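Local coordinates for HmuY protein (Prevotella intermedia, PDB 6R2H) that probably binds heme as a hemophore of the HmuY family, and is captured here in its heme-free form, at residues A[17-23]-A[68-74]; A[99-104]-A[156-160]; A[161-165]-A[189-193]. All blocks are in the same frame, centred on the assembly; numbering follows the deposited sequence.

Contact 1 (A[17-23]-A[68-74]); sequences SWIYIDL and KWDIAFH. With GOL (glycerol), chain C.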
loop_
_atom_site.group_PDB
_atom_site.type_symbol
_atom_site.label_atom_id
_atom_site.label_comp_id
_atom_site.label_asym_id
_atom_site.label_seq_id
_atom_site.Cartn_x
_atom_site.Cartn_y
_atom_site.Cartn_z
ATOM N N SER A 17 -8.701 6.588 3.494
ATOM C CA SER A 17 -7.736 7.459 2.840
ATOM C C SER A 17 -6.470 6.717 2.422
ATOM O O SER A 17 -6.156 5.639 2.918
ATOM C CB SER A 17 -7.406 8.651 3.682
ATOM O OG SER A 17 -8.575 9.207 4.260
ATOM N N TRP A 18 -5.771 7.357 1.483
ATOM C CA TRP A 18 -4.544 6.901 0.865
ATOM C C TRP A 18 -3.460 7.951 1.096
ATOM O O TRP A 18 -3.749 9.134 1.245
ATOM C CB TRP A 18 -4.766 6.736 -0.642
ATOM C CG TRP A 18 -5.521 5.517 -1.071
ATOM C CD1 TRP A 18 -6.873 5.386 -1.209
ATOM C CD2 TRP A 18 -4.953 4.245 -1.444
ATOM N NE1 TRP A 18 -7.189 4.120 -1.641
ATOM C CE2 TRP A 18 -6.034 3.399 -1.793
ATOM C CE3 TRP A 18 -3.647 3.733 -1.499
ATOM C CZ2 TRP A 18 -5.841 2.080 -2.198
ATOM C CZ3 TRP A 18 -3.459 2.430 -1.907
ATOM C CH2 TRP A 18 -4.543 1.614 -2.247
ATOM N N ILE A 19 -2.199 7.517 1.079
ATOM C CA ILE A 19 -1.104 8.432 0.801
ATOM C C ILE A 19 -0.483 8.051 -0.544
ATOM O O ILE A 19 -0.391 6.871 -0.874
ATOM C CB ILE A 19 -0.073 8.456 1.943
ATOM C CG1 ILE A 19 0.654 7.118 2.113
ATOM C CG2 ILE A 19 -0.712 8.926 3.240
ATOM C CD1 ILE A 19 1.864 7.186 3.013
ATOM N N TYR A 20 -0.071 9.065 -1.311
ATOM C CA TYR A 20 0.533 8.895 -2.624
ATOM C C TYR A 20 1.947 9.468 -2.590
ATOM O O TYR A 20 2.122 10.660 -2.328
ATOM C CB TYR A 20 -0.327 9.562 -3.703
ATOM C CG TYR A 20 -1.679 8.925 -3.911
ATOM C CD1 TYR A 20 -2.768 9.297 -3.134
ATOM C CD2 TYR A 20 -1.878 7.952 -4.882
ATOM C CE1 TYR A 20 -4.017 8.719 -3.320
ATOM C CE2 TYR A 20 -3.122 7.368 -5.085
ATOM C CZ TYR A 20 -4.197 7.753 -4.297
ATOM O OH TYR A 20 -5.428 7.188 -4.469
ATOM N N ILE A 21 2.950 8.613 -2.848
ATOM C CA ILE A 21 4.336 9.034 -2.684
ATOM C C ILE A 21 5.031 9.174 -4.031
ATOM O O ILE A 21 5.060 8.234 -4.815
ATOM C CB ILE A 21 5.107 8.089 -1.755
ATOM C CG1 ILE A 21 4.343 7.908 -0.442
ATOM C CG2 ILE A 21 6.519 8.616 -1.526
ATOM C CD1 ILE A 21 4.769 6.727 0.379
ATOM N N ASP A 22 5.603 10.357 -4.260
ATOM C CA ASP A 22 6.519 10.587 -5.365
ATOM C C ASP A 22 7.921 10.220 -4.894
ATOM O O ASP A 22 8.507 10.931 -4.082
ATOM C CB ASP A 22 6.491 12.050 -5.809
ATOM C CG ASP A 22 7.409 12.352 -6.975
ATOM O OD1 ASP A 22 8.257 11.499 -7.313
ATOM O OD2 ASP A 22 7.237 13.438 -7.568
ATOM N N LEU A 23 8.463 9.113 -5.405
ATOM C CA LEU A 23 9.706 8.596 -4.848
ATOM C C LEU A 23 10.875 9.510 -5.216
ATOM O O LEU A 23 11.838 9.621 -4.460
ATOM C CB LEU A 23 9.917 7.143 -5.286
ATOM C CG LEU A 23 9.127 6.102 -4.480
ATOM C CD1 LEU A 23 9.380 4.705 -5.000
ATOM C CD2 LEU A 23 9.424 6.160 -2.978
ATOM N N LYS A 68 1.694 13.396 -9.475
ATOM C CA LYS A 68 2.977 12.721 -9.486
ATOM C C LYS A 68 3.062 11.789 -8.280
ATOM O O LYS A 68 3.174 12.246 -7.141
ATOM C CB LYS A 68 4.117 13.748 -9.554
ATOM C CG LYS A 68 4.367 14.285 -10.959
ATOM C CD LYS A 68 5.289 15.480 -11.023
ATOM C CE LYS A 68 5.107 16.281 -12.299
ATOM N NZ LYS A 68 5.596 17.674 -12.154
ATOM N N TRP A 69 3.030 10.479 -8.554
ATOM C CA TRP A 69 3.223 9.481 -7.519
ATOM C C TRP A 69 3.731 8.196 -8.157
ATOM O O TRP A 69 3.508 7.967 -9.338
ATOM C CB TRP A 69 1.928 9.257 -6.714
ATOM C CG TRP A 69 0.802 8.658 -7.509
ATOM C CD1 TRP A 69 -0.038 9.297 -8.380
ATOM C CD2 TRP A 69 0.398 7.275 -7.519
ATOM N NE1 TRP A 69 -0.940 8.418 -8.918
ATOM C CE2 TRP A 69 -0.697 7.169 -8.406
ATOM C CE3 TRP A 69 0.848 6.122 -6.862
ATOM C CZ2 TRP A 69 -1.338 5.953 -8.649
ATOM C CZ3 TRP A 69 0.206 4.923 -7.093
ATOM C CH2 TRP A 69 -0.871 4.841 -7.982
ATOM N N ASP A 70 4.383 7.353 -7.341
ATOM C CA ASP A 70 4.954 6.093 -7.787
ATOM C C ASP A 70 4.282 4.933 -7.059
ATOM O O ASP A 70 3.899 3.950 -7.700
ATOM C CB ASP A 70 6.471 6.104 -7.604
ATOM C CG ASP A 70 7.122 7.222 -8.386
ATOM O OD1 ASP A 70 6.929 7.242 -9.624
ATOM O OD2 ASP A 70 7.779 8.083 -7.737
ATOM N N ILE A 71 4.175 5.066 -5.724
ATOM C CA ILE A 71 3.551 4.063 -4.873
ATOM C C ILE A 71 2.589 4.754 -3.906
ATOM O O ILE A 71 2.719 5.951 -3.627
ATOM C CB ILE A 71 4.578 3.180 -4.127
ATOM C CG1 ILE A 71 5.388 3.973 -3.094
ATOM C CG2 ILE A 71 5.459 2.433 -5.105
ATOM C CD1 ILE A 71 6.361 3.159 -2.263
ATOM N N ALA A 72 1.643 3.959 -3.382
ATOM C CA ALA A 72 0.573 4.462 -2.537
ATOM C C ALA A 72 0.224 3.433 -1.467
ATOM O O ALA A 72 0.353 2.229 -1.688
ATOM C CB ALA A 72 -0.621 4.861 -3.378
ATOM N N PHE A 73 -0.218 3.942 -0.312
ATOM C CA PHE A 73 -0.545 3.118 0.838
ATOM C C PHE A 73 -1.917 3.489 1.387
ATOM O O PHE A 73 -2.272 4.664 1.476
ATOM C CB PHE A 73 0.554 3.181 1.904
ATOM C CG PHE A 73 1.877 2.614 1.450
ATOM C CD1 PHE A 73 2.141 1.256 1.573
ATOM C CD2 PHE A 73 2.843 3.429 0.872
ATOM C CE1 PHE A 73 3.356 0.725 1.155
ATOM C CE2 PHE A 73 4.058 2.897 0.456
ATOM C CZ PHE A 73 4.306 1.546 0.585
ATOM N N HIS A 74 -2.678 2.441 1.711
ATOM C CA HIS A 74 -3.933 2.515 2.436
ATOM C C HIS A 74 -3.852 1.548 3.615
ATOM O O HIS A 74 -3.951 0.335 3.428
ATOM C CB HIS A 74 -5.113 2.167 1.505
ATOM C CG HIS A 74 -6.365 1.818 2.248
ATOM N ND1 HIS A 74 -6.728 0.512 2.529
ATOM C CD2 HIS A 74 -7.335 2.594 2.778
ATOM C CE1 HIS A 74 -7.873 0.502 3.186
ATOM N NE2 HIS A 74 -8.267 1.766 3.349
HETATM C C1 GOL C . 8.204 9.482 -11.404
HETATM O O1 GOL C . 9.065 8.478 -10.872
HETATM C C2 GOL C . 7.983 10.624 -10.430
HETATM O O2 GOL C . 6.792 10.431 -9.660
HETATM C C3 GOL C . 7.985 11.989 -11.088
HETATM O O3 GOL C . 7.040 12.085 -12.152
#
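K68 runs alongside D22, with its CB 3.7 Å from D22 OD2, but the extended remainder of the lysine carries its ammonium away from the carboxylate. At W69 the meeting is aromatic: the edge of Y20 points at one face of the indole in a T-shaped pair, planes 77° apart, with Y20 CD2 3.5 Å from W69 CD2. W69 reaches this position with CG set between its own backbone N and carbonyl carbon (chi1 66°), and R79 of strand 77-80 packs on both rings. D70 then turns its carboxylate toward L23 of segment 17-23, where OD2 takes the L23 N-H at 2.6 Å through the anti lone pair, while D70 OD1 receives O1 of a glycerol at 2.8 Å. Both D70 N and, weakly, I71 N donate to I21 O, making a classic beta bulge; I71 O accepts the I21 N-H in a nearly straight bond. A72 CB fits in beside the aromatic groups, 3.7 Å from Y20 CD2. F73 exchanges two backbone bonds with I19, and the edge of its ring meets I21 CD1 on the face that packs against strand 181-190. H74 puts CB squarely over W18, 3.5 Å from the centroid of the six-membered ring, a CH-pi contact; W18 NE1 is bonded to E33 and H74 ND1 to D77. Chemically, the bulge end stands out: D22 OD1 and D70 OD2, 3.5 Å apart, would repel if both are charged, which the N-H groups of L23 and E24 would partly offset; the glycerol probably comes from the crystallisation liquor.

Contact 2 (A[99-104]-A[156-160]); sequences LPAGNY and FAVKF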
loop_
_atom_site.group_PDB
_atom_site.type_symbol
_atom_site.label_atom_id
_atom_site.label_comp_id
_atom_site.label_asym_id
_atom_site.label_seq_id
_atom_site.Cartn_x
_atom_site.Cartn_y
_atom_site.Cartn_z
ATOM N N LEU A 99 18.353 -3.307 -9.873
ATOM C CA LEU A 99 17.301 -4.305 -9.803
ATOM C C LEU A 99 17.826 -5.637 -10.332
ATOM O O LEU A 99 18.450 -5.682 -11.392
ATOM C CB LEU A 99 16.133 -3.815 -10.659
ATOM C CG LEU A 99 15.107 -2.945 -9.946
ATOM C CD1 LEU A 99 15.737 -1.665 -9.441
ATOM C CD2 LEU A 99 13.963 -2.632 -10.884
ATOM N N PRO A 100 17.628 -6.752 -9.588
ATOM C CA PRO A 100 17.970 -8.081 -10.095
ATOM C C PRO A 100 16.886 -8.641 -11.011
ATOM O O PRO A 100 15.771 -8.122 -11.046
ATOM C CB PRO A 100 18.028 -8.903 -8.805
ATOM C CG PRO A 100 17.003 -8.252 -7.912
ATOM C CD PRO A 100 17.118 -6.772 -8.208
ATOM N N ALA A 101 17.230 -9.700 -11.753
ATOM C CA ALA A 101 16.243 -10.422 -12.542
ATOM C C ALA A 101 15.383 -11.270 -11.606
ATOM O O ALA A 101 15.818 -11.627 -10.508
ATOM C CB ALA A 101 16.915 -11.252 -13.606
ATOM N N GLY A 102 14.155 -11.563 -12.050
ATOM C CA GLY A 102 13.224 -12.362 -11.269
ATOM C C GLY A 102 11.778 -12.150 -11.710
ATOM O O GLY A 102 11.530 -11.586 -12.773
ATOM N N ASN A 103 10.835 -12.613 -10.884
ATOM C CA ASN A 103 9.432 -12.561 -11.254
ATOM C C ASN A 103 8.764 -11.347 -10.615
ATOM O O ASN A 103 8.396 -11.366 -9.438
ATOM C CB ASN A 103 8.738 -13.906 -11.022
ATOM C CG ASN A 103 9.394 -14.992 -11.851
ATOM O OD1 ASN A 103 9.495 -16.138 -11.419
ATOM N ND2 ASN A 103 9.874 -14.634 -13.035
ATOM N N TYR A 104 8.630 -10.291 -11.421
ATOM C CA TYR A 104 8.055 -9.037 -10.970
ATOM C C TYR A 104 6.528 -9.123 -11.048
ATOM O O TYR A 104 5.994 -9.680 -12.003
ATOM C CB TYR A 104 8.688 -7.896 -11.768
ATOM C CG TYR A 104 10.074 -7.540 -11.302
ATOM C CD1 TYR A 104 11.166 -8.338 -11.613
ATOM C CD2 TYR A 104 10.308 -6.394 -10.557
ATOM C CE1 TYR A 104 12.445 -8.022 -11.180
ATOM C CE2 TYR A 104 11.580 -6.046 -10.134
ATOM C CZ TYR A 104 12.649 -6.868 -10.444
ATOM O OH TYR A 104 13.895 -6.541 -10.012
ATOM N N PHE A 156 12.566 -4.520 -1.473
ATOM C CA PHE A 156 11.646 -4.681 -2.583
ATOM C C PHE A 156 12.202 -3.933 -3.792
ATOM O O PHE A 156 12.603 -2.778 -3.674
ATOM C CB PHE A 156 10.259 -4.140 -2.214
ATOM C CG PHE A 156 9.527 -4.965 -1.192
ATOM C CD1 PHE A 156 9.820 -4.850 0.157
ATOM C CD2 PHE A 156 8.557 -5.873 -1.590
ATOM C CE1 PHE A 156 9.150 -5.627 1.091
ATOM C CE2 PHE A 156 7.894 -6.656 -0.659
ATOM C CZ PHE A 156 8.189 -6.526 0.679
ATOM N N ALA A 157 12.195 -4.593 -4.955
ATOM C CA ALA A 157 12.572 -3.986 -6.221
ATOM C C ALA A 157 11.311 -3.606 -6.990
ATOM O O ALA A 157 10.381 -4.403 -7.055
ATOM C CB ALA A 157 13.408 -4.962 -7.011
ATOM N N VAL A 158 11.291 -2.384 -7.551
ATOM C CA VAL A 158 10.148 -1.838 -8.283
ATOM C C VAL A 158 10.618 -1.247 -9.620
ATOM O O VAL A 158 11.464 -0.350 -9.625
ATOM C CB VAL A 158 9.382 -0.773 -7.466
ATOM C CG1 VAL A 158 7.951 -0.620 -7.948
ATOM C CG2 VAL A 158 9.388 -1.076 -5.981
ATOM N N LYS A 159 10.045 -1.761 -10.726
ATOM C CA LYS A 159 10.240 -1.288 -12.091
ATOM C C LYS A 159 8.979 -0.538 -12.517
ATOM O O LYS A 159 7.879 -1.082 -12.399
ATOM C CB LYS A 159 10.182 -2.462 -13.078
ATOM C CG LYS A 159 11.415 -3.319 -13.327
ATOM C CD LYS A 159 10.990 -4.692 -13.858
ATOM C CE LYS A 159 12.036 -5.475 -14.629
ATOM N NZ LYS A 159 11.976 -5.173 -16.084
ATOM N N PHE A 160 9.144 0.674 -13.063
ATOM C CA PHE A 160 8.004 1.438 -13.554
ATOM C C PHE A 160 8.036 1.514 -15.081
ATOM O O PHE A 160 9.105 1.586 -15.686
ATOM C CB PHE A 160 7.966 2.832 -12.923
ATOM C CG PHE A 160 7.901 2.841 -11.416
ATOM C CD1 PHE A 160 6.703 2.616 -10.746
ATOM C CD2 PHE A 160 9.049 3.070 -10.662
ATOM C CE1 PHE A 160 6.676 2.607 -9.359
ATOM C CE2 PHE A 160 9.014 3.067 -9.277
ATOM C CZ PHE A 160 7.821 2.850 -8.626
#
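A157 CB is met by L99 CG at 3.9 Å and, from another direction, by the phenol of Y104, whose OH stands 3.4 Å from A157 CB and whose CE2 is little farther off. P100 CD makes a more distant contact with the same methyl, so this apolar packing centres on A157. L99 sends one branch onward: CD2 rests 3.6 Å from K159 CG and as close to V158 O, while the side chain also touches L167 of the next strand.

The ring contact is with a lysine. K159 crosses Y104 at about a right angle and sets CD over one face, 3.9 Å from the ring centroid but displaced toward the rim, a CH-pi contact made by the aliphatic chain. Beyond it the lysine bends at its last torsion (chi4 -90°), leaving NZ 5.6 Å from the centroid of the Y104 ring, near the normal but so distant that any cation-pi attraction is weak at most.

No hydrogen bond crosses between the two segments. The loop has one of its own: Y104 OH donates to P100 O over 2.7 Å, in the carbonyl plane, and the bond ties the phenol's far end to the loop backbone. The strand spends its backbone bonds on its sheet neighbours, A157 and K159 pairing with L86 and E84 of strand 83-87, and F156 and V158 with I168 and A166 of strand 165-174.

The arrangement is that of a long connection between two neighbouring strands, 83-87 and 105-115: Y104 touches E84 and L86, and the loop folds back over strand 155-160 of the large antiparallel sheet in this mostly beta HmuY-family protein.

Contact 3 (A[161-165]-A[189-193]); sequences KNGNA and FIKKA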
loop_
_atom_site.group_PDB
_atom_site.type_symbol
_atom_site.label_atom_id
_atom_site.label_comp_id
_atom_site.label_asym_id
_atom_site.label_seq_id
_atom_site.Cartn_x
_atom_site.Cartn_y
_atom_site.Cartn_z
ATOM N N LYS A 161 6.837 1.526 -15.682
ATOM C CA LYS A 161 6.616 1.613 -17.119
ATOM C C LYS A 161 7.375 2.797 -17.724
ATOM O O LYS A 161 7.739 2.768 -18.900
ATOM C CB LYS A 161 5.114 1.739 -17.412
ATOM C CG LYS A 161 4.707 1.623 -18.878
ATOM C CD LYS A 161 3.412 2.333 -19.221
ATOM C CE LYS A 161 3.554 3.848 -19.308
ATOM N NZ LYS A 161 2.242 4.538 -19.431
ATOM N N ASN A 162 7.593 3.842 -16.916
ATOM C CA ASN A 162 8.230 5.060 -17.380
ATOM C C ASN A 162 9.749 4.895 -17.373
ATOM O O ASN A 162 10.460 5.785 -17.834
ATOM C CB ASN A 162 7.804 6.269 -16.545
ATOM C CG ASN A 162 8.330 6.226 -15.125
ATOM O OD1 ASN A 162 9.238 5.460 -14.814
ATOM N ND2 ASN A 162 7.797 7.064 -14.255
ATOM N N GLY A 163 10.245 3.784 -16.816
ATOM C CA GLY A 163 11.666 3.493 -16.889
ATOM C C GLY A 163 12.425 3.865 -15.619
ATOM O O GLY A 163 13.620 3.614 -15.504
ATOM N N ASN A 164 11.748 4.477 -14.650
ATOM C CA ASN A 164 12.368 4.671 -13.349
ATOM C C ASN A 164 12.248 3.374 -12.555
ATOM O O ASN A 164 11.508 2.459 -12.928
ATOM C CB ASN A 164 11.727 5.810 -12.553
ATOM C CG ASN A 164 11.815 7.142 -13.256
ATOM O OD1 ASN A 164 12.783 7.400 -13.976
ATOM N ND2 ASN A 164 10.818 7.984 -13.041
ATOM N N ALA A 165 12.997 3.307 -11.455
ATOM C CA ALA A 165 13.021 2.112 -10.640
ATOM C C ALA A 165 13.342 2.510 -9.202
ATOM O O ALA A 165 13.803 3.631 -8.958
ATOM C CB ALA A 165 14.036 1.145 -11.208
ATOM N N PHE A 189 16.381 5.671 -5.310
ATOM C CA PHE A 189 15.658 5.949 -6.536
ATOM C C PHE A 189 16.615 5.862 -7.723
ATOM O O PHE A 189 17.732 6.372 -7.658
ATOM C CB PHE A 189 14.934 7.290 -6.439
ATOM C CG PHE A 189 13.995 7.554 -7.587
ATOM C CD1 PHE A 189 12.804 6.855 -7.689
ATOM C CD2 PHE A 189 14.307 8.483 -8.570
ATOM C CE1 PHE A 189 11.944 7.092 -8.749
ATOM C CE2 PHE A 189 13.457 8.701 -9.639
ATOM C CZ PHE A 189 12.261 8.028 -9.709
ATOM N N ILE A 190 16.164 5.197 -8.796
ATOM C CA ILE A 190 16.977 4.955 -9.974
ATOM C C ILE A 190 16.282 5.587 -11.173
ATOM O O ILE A 190 15.370 4.993 -11.757
ATOM C CB ILE A 190 17.215 3.447 -10.171
ATOM C CG1 ILE A 190 17.743 2.804 -8.882
ATOM C CG2 ILE A 190 18.118 3.187 -11.380
ATOM C CD1 ILE A 190 18.052 1.330 -8.987
ATOM N N LYS A 191 16.729 6.800 -11.531
ATOM C CA LYS A 191 16.084 7.567 -12.580
ATOM C C LYS A 191 16.473 7.000 -13.940
ATOM O O LYS A 191 17.647 6.721 -14.174
ATOM C CB LYS A 191 16.472 9.041 -12.471
ATOM C CG LYS A 191 15.903 9.888 -13.596
ATOM C CD LYS A 191 15.400 11.255 -13.184
ATOM C CE LYS A 191 14.411 11.807 -14.192
ATOM N NZ LYS A 191 14.660 13.238 -14.481
ATOM N N LYS A 192 15.476 6.836 -14.821
ATOM C CA LYS A 192 15.702 6.361 -16.179
ATOM C C LYS A 192 16.817 7.187 -16.814
ATOM O O LYS A 192 16.746 8.411 -16.777
ATOM C CB LYS A 192 14.404 6.500 -16.974
ATOM C CG LYS A 192 14.290 5.609 -18.203
ATOM C CD LYS A 192 14.391 6.376 -19.486
ATOM C CE LYS A 192 13.219 7.308 -19.696
ATOM N NZ LYS A 192 13.498 8.253 -20.806
ATOM N N ALA A 193 17.862 6.524 -17.334
ATOM C CA ALA A 193 19.030 7.267 -17.791
ATOM C C ALA A 193 18.845 7.733 -19.240
ATOM O O ALA A 193 19.261 8.827 -19.592
ATOM C CB ALA A 193 20.299 6.470 -17.603
#
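N164 makes the key polar contact, accepting the K192 N-H on OD1 at 2.9 Å in a bond that is almost perfectly straight (178° at the hydrogen) and lies in the plane of the amide carbonyl. With CG anti to the carbonyl carbon (chi1 -60°), the same amide also reaches the F189 ring: ND2 sits at its edge, 3.6 Å from CZ, with the two planes 62° apart. ND2 is satisfied by O1 of the glycerol, so both ends of this amide are engaged.

Next to it the backbones pair. A165 N donates to I190 O at 2.9 Å and I190 N returns a bond to A165 O at 2.8 Å, an antiparallel hydrogen-bonded pair that brings A165 CB to 4.1 Å from I190 CB on one face of the sheet. Past the strand end, K192 lays the start of its side chain over the turn, with CB 3.3 Å from G163 O.

What sets N164 in place lies one shell further out. N162 OD1 accepts N164 N at 2.7 Å, an Asx turn that shapes the backbone leading into A165. At the far side of the pair, F189 N is bonded to T3 OG1, and the ring also touches E24.

Within the fold, residues 161-164 connect strands 155-160 and 165-174, and A165 begins the second. The contact closes the end of the pairing between 165-174 and 181-190, with K161 joined by backbone bonding to N82.

Following the chain from its N terminus, contact 1 comes first: it closes a loop of 44 residues and pairs the two inner strands of the small four-stranded sheet. Contact 2 opens later and closes a 51-residue loop, laying 99-104 against strand 155-160 of the large sheet. Contact 3 follows, closing a 23-residue excursion through strands 165-174 and 181-190. The three run in series, without nesting or crossing. They still meet in space: F160 packs on D70 and I71, F189 on L23, and L99 on A165 and I190. The glycerol bonds both D70 and N164, where the loops ending segments 17-23 and beginning 68-74 approach the turn 161-164.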